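Local structure of PppA (Pseudomonas aeruginosa, 6JKV) at residues A[39-42]-A[43-47]; A[212-215]-A[216-220]; A[224-227]-A[228-232]. The protein is a PP2C-family, manganese-binding phosphatase, probably acting on phosphoserine and phosphothreonine, and a key regulator of type VI secretion in Pseudomonas aeruginosa. All blocks are in the same frame, centred on the assembly; numbering follows the deposited sequence.

Interaction 1 (A[39-42]-A[43-47]); sequences MVRK and VNEDA
Arg41 reaches Glu45 round the turn that precedes strand 46-51, and its side chain can be followed atom by atom. CB lies 3.9 Å from the carbonyl O of Val43. From there CG leaves on the side of the backbone N (chi1 -75°), and the extended run from CG to NE takes the guanidinium out to Glu45, with CZ 3.9 Å from Glu45 OE2. NE has a long, weak ion pair with Asp252, a manganese ligand. At the tip, NH2 of Arg41 forms a salt bridge with OE2 of Glu45 at 2.9 Å. The pairing is a single nitrogen-to-oxygen contact: the two side chains cross at about a right angle, and guanidinium and carboxylate planes stand 75° apart. A water joins Arg41 NH2, Glu45 OE2 and Val43 O, although its modelled distances are very short and its exact place is doubtful. The other oxygen of Glu45, OE1, accepts from the backbone N of Gly65. With both carboxylate oxygens engaged, Glu45 is probably held in rotation; its side chain comes about 4 Å from a manganese ion, and Arg41 would be expected to offset part of the negative charge collected there.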
# COMPACT_ATOMS: atom_id res chain seq x y z
N MET A 39 14.42 -3.51 12.02
CA MET A 39 15.61 -3.68 12.90
C MET A 39 15.86 -2.42 13.72
O MET A 39 16.75 -2.46 14.56
CB MET A 39 16.86 -4.04 12.09
CG MET A 39 16.66 -5.22 11.16
SD MET A 39 16.97 -6.82 11.93
CE MET A 39 15.39 -7.18 12.70
N VAL A 40 15.09 -1.35 13.51
CA VAL A 40 15.26 -0.08 14.28
C VAL A 40 14.01 0.17 15.11
O VAL A 40 14.11 0.24 16.35
CB VAL A 40 15.57 1.09 13.33
CG1 VAL A 40 15.44 2.45 14.03
CG2 VAL A 40 16.94 0.94 12.70
N ARG A 41 12.85 0.32 14.46
CA ARG A 41 11.57 0.53 15.17
C ARG A 41 11.26 -0.71 16.02
O ARG A 41 11.75 -1.82 15.69
CB ARG A 41 10.44 0.82 14.18
CG ARG A 41 10.48 2.22 13.60
CD ARG A 41 9.40 2.40 12.55
NE ARG A 41 9.32 3.76 12.03
CZ ARG A 41 8.70 4.77 12.65
NH1 ARG A 41 8.70 5.97 12.09
NH2 ARG A 41 8.10 4.59 13.82
N LYS A 42 10.54 -0.51 17.13
CA LYS A 42 10.06 -1.61 18.00
C LYS A 42 8.53 -1.67 18.00
O LYS A 42 7.97 -2.58 18.66
CB LYS A 42 10.58 -1.43 19.42
CG LYS A 42 12.09 -1.35 19.54
CD LYS A 42 12.80 -2.47 18.79
CE LYS A 42 14.19 -2.76 19.32
NZ LYS A 42 14.95 -1.52 19.62
N VAL A 43 7.87 -0.76 17.29
CA VAL A 43 6.39 -0.79 17.09
C VAL A 43 6.14 -0.79 15.58
O VAL A 43 6.72 0.07 14.87
CB VAL A 43 5.70 0.39 17.79
CG1 VAL A 43 4.24 0.50 17.39
CG2 VAL A 43 5.84 0.27 19.31
N ASN A 44 5.33 -1.73 15.12
CA ASN A 44 4.92 -1.83 13.70
C ASN A 44 3.68 -0.96 13.48
O ASN A 44 2.60 -1.34 13.97
CB ASN A 44 4.71 -3.28 13.29
CG ASN A 44 4.77 -3.47 11.79
OD1 ASN A 44 4.66 -2.50 11.04
ND2 ASN A 44 4.98 -4.70 11.35
N GLU A 45 3.84 0.17 12.80
CA GLU A 45 2.70 1.06 12.44
C GLU A 45 2.21 0.74 11.03
O GLU A 45 1.19 1.31 10.63
CB GLU A 45 3.11 2.53 12.56
CG GLU A 45 3.31 2.96 13.98
CD GLU A 45 4.08 4.27 14.10
OE1 GLU A 45 3.46 5.34 13.88
OE2 GLU A 45 5.29 4.21 14.43
N ASP A 46 2.92 -0.15 10.32
CA ASP A 46 2.44 -0.70 9.03
C ASP A 46 1.23 -1.60 9.30
O ASP A 46 1.21 -2.28 10.33
CB ASP A 46 3.52 -1.49 8.28
CG ASP A 46 4.52 -0.65 7.50
OD1 ASP A 46 4.52 0.60 7.65
OD2 ASP A 46 5.29 -1.26 6.74
N ALA A 47 0.25 -1.58 8.41
CA ALA A 47 -0.90 -2.51 8.42
C ALA A 47 -1.17 -2.97 6.99
O ALA A 47 -0.74 -2.29 6.04
CB ALA A 47 -2.12 -1.86 9.02
O HOH W 1 7.03 2.64 14.99

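Interaction 2 (A[212-215]-A[216-220])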
# COMPACT_ATOMS: atom_id res chain seq x y z
N CYS A 212 3.55 -2.29 -1.24
CA CYS A 212 4.60 -2.25 -0.19
C CYS A 212 4.65 -0.88 0.47
O CYS A 212 4.22 0.12 -0.14
CB CYS A 212 5.96 -2.66 -0.74
SG CYS A 212 6.71 -1.48 -1.90
N SER A 213 5.15 -0.87 1.70
CA SER A 213 5.52 0.36 2.42
C SER A 213 6.93 0.74 1.99
O SER A 213 7.63 -0.12 1.41
CB SER A 213 5.39 0.19 3.90
OG SER A 213 6.31 -0.77 4.40
N ASP A 214 7.33 1.98 2.26
CA ASP A 214 8.64 2.51 1.83
C ASP A 214 9.77 1.70 2.47
O ASP A 214 10.88 1.70 1.93
CB ASP A 214 8.76 4.01 2.13
CG ASP A 214 8.59 4.35 3.60
OD1 ASP A 214 8.09 3.50 4.36
OD2 ASP A 214 8.97 5.48 3.97
N GLY A 215 9.49 0.99 3.58
CA GLY A 215 10.49 0.16 4.27
C GLY A 215 11.11 -0.89 3.36
O GLY A 215 12.28 -1.26 3.61
N LEU A 216 10.38 -1.34 2.33
CA LEU A 216 10.91 -2.34 1.37
C LEU A 216 11.77 -1.65 0.31
O LEU A 216 12.95 -2.04 0.16
CB LEU A 216 9.76 -3.12 0.73
CG LEU A 216 10.17 -4.09 -0.38
CD1 LEU A 216 11.17 -5.12 0.12
CD2 LEU A 216 8.95 -4.77 -0.97
N ASN A 217 11.21 -0.68 -0.42
CA ASN A 217 11.96 -0.04 -1.54
C ASN A 217 13.12 0.77 -0.97
O ASN A 217 14.06 1.07 -1.72
CB ASN A 217 11.08 0.79 -2.48
CG ASN A 217 10.09 1.68 -1.78
OD1 ASN A 217 9.05 1.22 -1.31
ND2 ASN A 217 10.37 2.97 -1.75
N LYS A 218 13.10 1.08 0.33
CA LYS A 218 14.23 1.78 0.98
C LYS A 218 15.43 0.83 1.12
O LYS A 218 16.56 1.34 1.21
CB LYS A 218 13.80 2.31 2.35
CG LYS A 218 14.30 3.70 2.66
CD LYS A 218 14.28 4.00 4.14
CE LYS A 218 12.88 3.97 4.73
NZ LYS A 218 12.03 5.01 4.12
N THR A 219 15.20 -0.48 1.12
CA THR A 219 16.25 -1.50 1.36
C THR A 219 16.52 -2.37 0.13
O THR A 219 17.46 -3.19 0.17
CB THR A 219 15.89 -2.38 2.55
OG1 THR A 219 14.55 -2.86 2.40
CG2 THR A 219 16.01 -1.66 3.87
N ALA A 220 15.73 -2.25 -0.94
CA ALA A 220 15.95 -2.97 -2.21
C ALA A 220 15.50 -2.09 -3.37
O ALA A 220 14.39 -1.54 -3.33
CB ALA A 220 15.20 -4.28 -2.20
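Cys212 and Leu216 make the compact side of this turn, where the chain leaves strand 208-212 and enters a short, weakly bonded helix, about 214-217. CB of Cys212 sits 3.7 Å from CD2 of Leu216, both residues being buried, and Leu216 continues inward to Leu241 and Ile254. The backbone is tight here too: Leu216 N donates to Ser213 O at 3.1 Å, nearly straight at the hydrogen (164°), though it approaches 43° out of the carbonyl plane. Lys218 N donates to Asp214 O at 2.8 Å, an i to i+4 bond. Thr219 OG1 lies between two carbonyls, 3.0 Å from Gly215 O and 2.9 Å from Leu216 O.

The solvent side is looser. Lys218 is exposed, and its chain bends at its last two torsions to run alongside Asp214, both pointing the same way. The resulting salt bridge, NZ of Lys218 to OD2 of Asp214, measures 3.1 Å and is weak as a hydrogen bond. The other oxygen, OD1, binds manganese together with Asp61 and Asp252, at the metal site of the PP2C fold. One oxygen of Asp214 thus serves the metal and the other the lysine; since OD2 also lies close to the carboxylate of Asp140, the ammonium of Lys218 would probably ease the crowding of negative charge there.

Interaction 3 (A[224-227]-A[228-232]); sequences ELRD and VLSHS
Torsions bring Arg226 and Ser230 together at the end of helix 222-229: chi1 of Ser230 (-77°) turns OG back to the carbonyl O of Arg226, to which it donates at 3.1 Å, while Arg226 sends CG opposite its own N (chi1 -175°) and bends at chi2 and chi3, bringing its guanidinium beside OG, which lies over one face of it. NH1 of Arg226 is 3.3 Å from OG, but the angle is too poor for a bond; NH1 donates instead to Gly149 O. In the guanidinium plane, NE at 3.1 Å and NH2 at 2.9 Å both donate to OD1 of Asp227, a side-on salt bridge between sequence neighbours that fixes the group's rotation. Ordinary helical bonding persists up to Leu229, whose N meets Leu225 O at 2.9 Å; Ser230 N makes only weak bonds, to Arg226 O and Asp227 O. Ser230 is the centre of an inverse gamma turn, closed by His231 N to Leu229 O at 2.8 Å. His231 folds back, ND1 donating to Val228 O at 2.9 Å. On the buried side, Leu225 and Leu229 pack against helix 234-247 and strands 142-147 and 150-153, while Val228 rests on helix 234-247.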
# COMPACT_ATOMS: atom_id res chain seq x y z
N GLU A 224 16.10 -5.41 -8.03
CA GLU A 224 16.07 -6.51 -7.04
C GLU A 224 14.61 -6.88 -6.75
O GLU A 224 14.33 -8.07 -6.61
CB GLU A 224 16.83 -6.12 -5.77
CG GLU A 224 18.32 -5.94 -6.02
CD GLU A 224 19.04 -5.20 -4.92
OE1 GLU A 224 18.40 -4.39 -4.25
OE2 GLU A 224 20.24 -5.47 -4.72
N LEU A 225 13.71 -5.90 -6.68
CA LEU A 225 12.26 -6.20 -6.52
C LEU A 225 11.80 -7.07 -7.69
O LEU A 225 11.12 -8.08 -7.45
CB LEU A 225 11.45 -4.91 -6.44
CG LEU A 225 11.71 -4.00 -5.23
CD1 LEU A 225 10.79 -2.79 -5.29
CD2 LEU A 225 11.54 -4.74 -3.92
N ARG A 226 12.18 -6.71 -8.92
CA ARG A 226 11.83 -7.48 -10.13
C ARG A 226 12.38 -8.91 -10.01
O ARG A 226 11.66 -9.86 -10.38
CB ARG A 226 12.40 -6.79 -11.37
CG ARG A 226 12.01 -7.46 -12.69
CD ARG A 226 13.22 -7.73 -13.55
NE ARG A 226 13.94 -8.91 -13.09
CZ ARG A 226 13.71 -10.15 -13.52
NH1 ARG A 226 12.79 -10.38 -14.44
NH2 ARG A 226 14.42 -11.16 -13.04
N ASP A 227 13.61 -9.08 -9.52
CA ASP A 227 14.24 -10.41 -9.36
C ASP A 227 13.43 -11.27 -8.39
O ASP A 227 13.12 -12.43 -8.73
CB ASP A 227 15.68 -10.29 -8.87
CG ASP A 227 16.61 -9.77 -9.95
OD1 ASP A 227 16.20 -9.81 -11.13
OD2 ASP A 227 17.70 -9.32 -9.60
N VAL A 228 13.10 -10.72 -7.23
CA VAL A 228 12.40 -11.49 -6.16
C VAL A 228 10.97 -11.79 -6.61
O VAL A 228 10.49 -12.91 -6.35
CB VAL A 228 12.43 -10.75 -4.81
CG1 VAL A 228 11.72 -11.56 -3.74
CG2 VAL A 228 13.85 -10.43 -4.37
N LEU A 229 10.30 -10.84 -7.27
CA LEU A 229 8.89 -11.01 -7.71
C LEU A 229 8.79 -12.07 -8.81
O LEU A 229 7.70 -12.63 -8.97
CB LEU A 229 8.35 -9.67 -8.22
CG LEU A 229 7.98 -8.65 -7.14
CD1 LEU A 229 7.49 -7.35 -7.77
CD2 LEU A 229 6.92 -9.20 -6.19
N SER A 230 9.87 -12.34 -9.54
CA SER A 230 9.87 -13.31 -10.68
C SER A 230 9.91 -14.74 -10.14
O SER A 230 10.80 -15.52 -10.53
CB SER A 230 10.99 -13.03 -11.63
OG SER A 230 10.66 -11.91 -12.44
N HIS A 231 8.96 -15.08 -9.27
CA HIS A 231 8.74 -16.44 -8.74
C HIS A 231 7.24 -16.72 -8.65
O HIS A 231 6.44 -15.76 -8.62
CB HIS A 231 9.48 -16.62 -7.41
CG HIS A 231 10.96 -16.54 -7.55
ND1 HIS A 231 11.65 -15.35 -7.53
CD2 HIS A 231 11.89 -17.51 -7.76
CE1 HIS A 231 12.94 -15.58 -7.72
NE2 HIS A 231 13.11 -16.90 -7.86
N SER A 232 6.89 -18.00 -8.63
CA SER A 232 5.51 -18.49 -8.83
C SER A 232 4.67 -18.29 -7.57
O SER A 232 3.44 -18.18 -7.70
CB SER A 232 5.51 -19.93 -9.24
OG SER A 232 5.87 -20.76 -8.14

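Overall arrangement
From the N terminus the three contacts come in series, none nested in or crossing another, and each is a local contact within one continuous stretch. Interaction 1 closes the loop between strands 29-36 and 46-51, outer strands of the two antiparallel sheets of the PP2C sandwich. Interaction 2 lies far on in sequence yet close in space: Asp46 OD2 and Ser213 OG are 2.6 Å apart, probably hydrogen-bonded, so the two turns meet beside the manganese site. Interaction 3 follows soon after and ends helix 222-229; its Leu225 CD2 packs 3.8 Å from Leu216 CG. Interactions 1 and 3 do not touch, their nearest atoms being about 13 Å apart, and interaction 2 connects them, from metal site to peripheral helix.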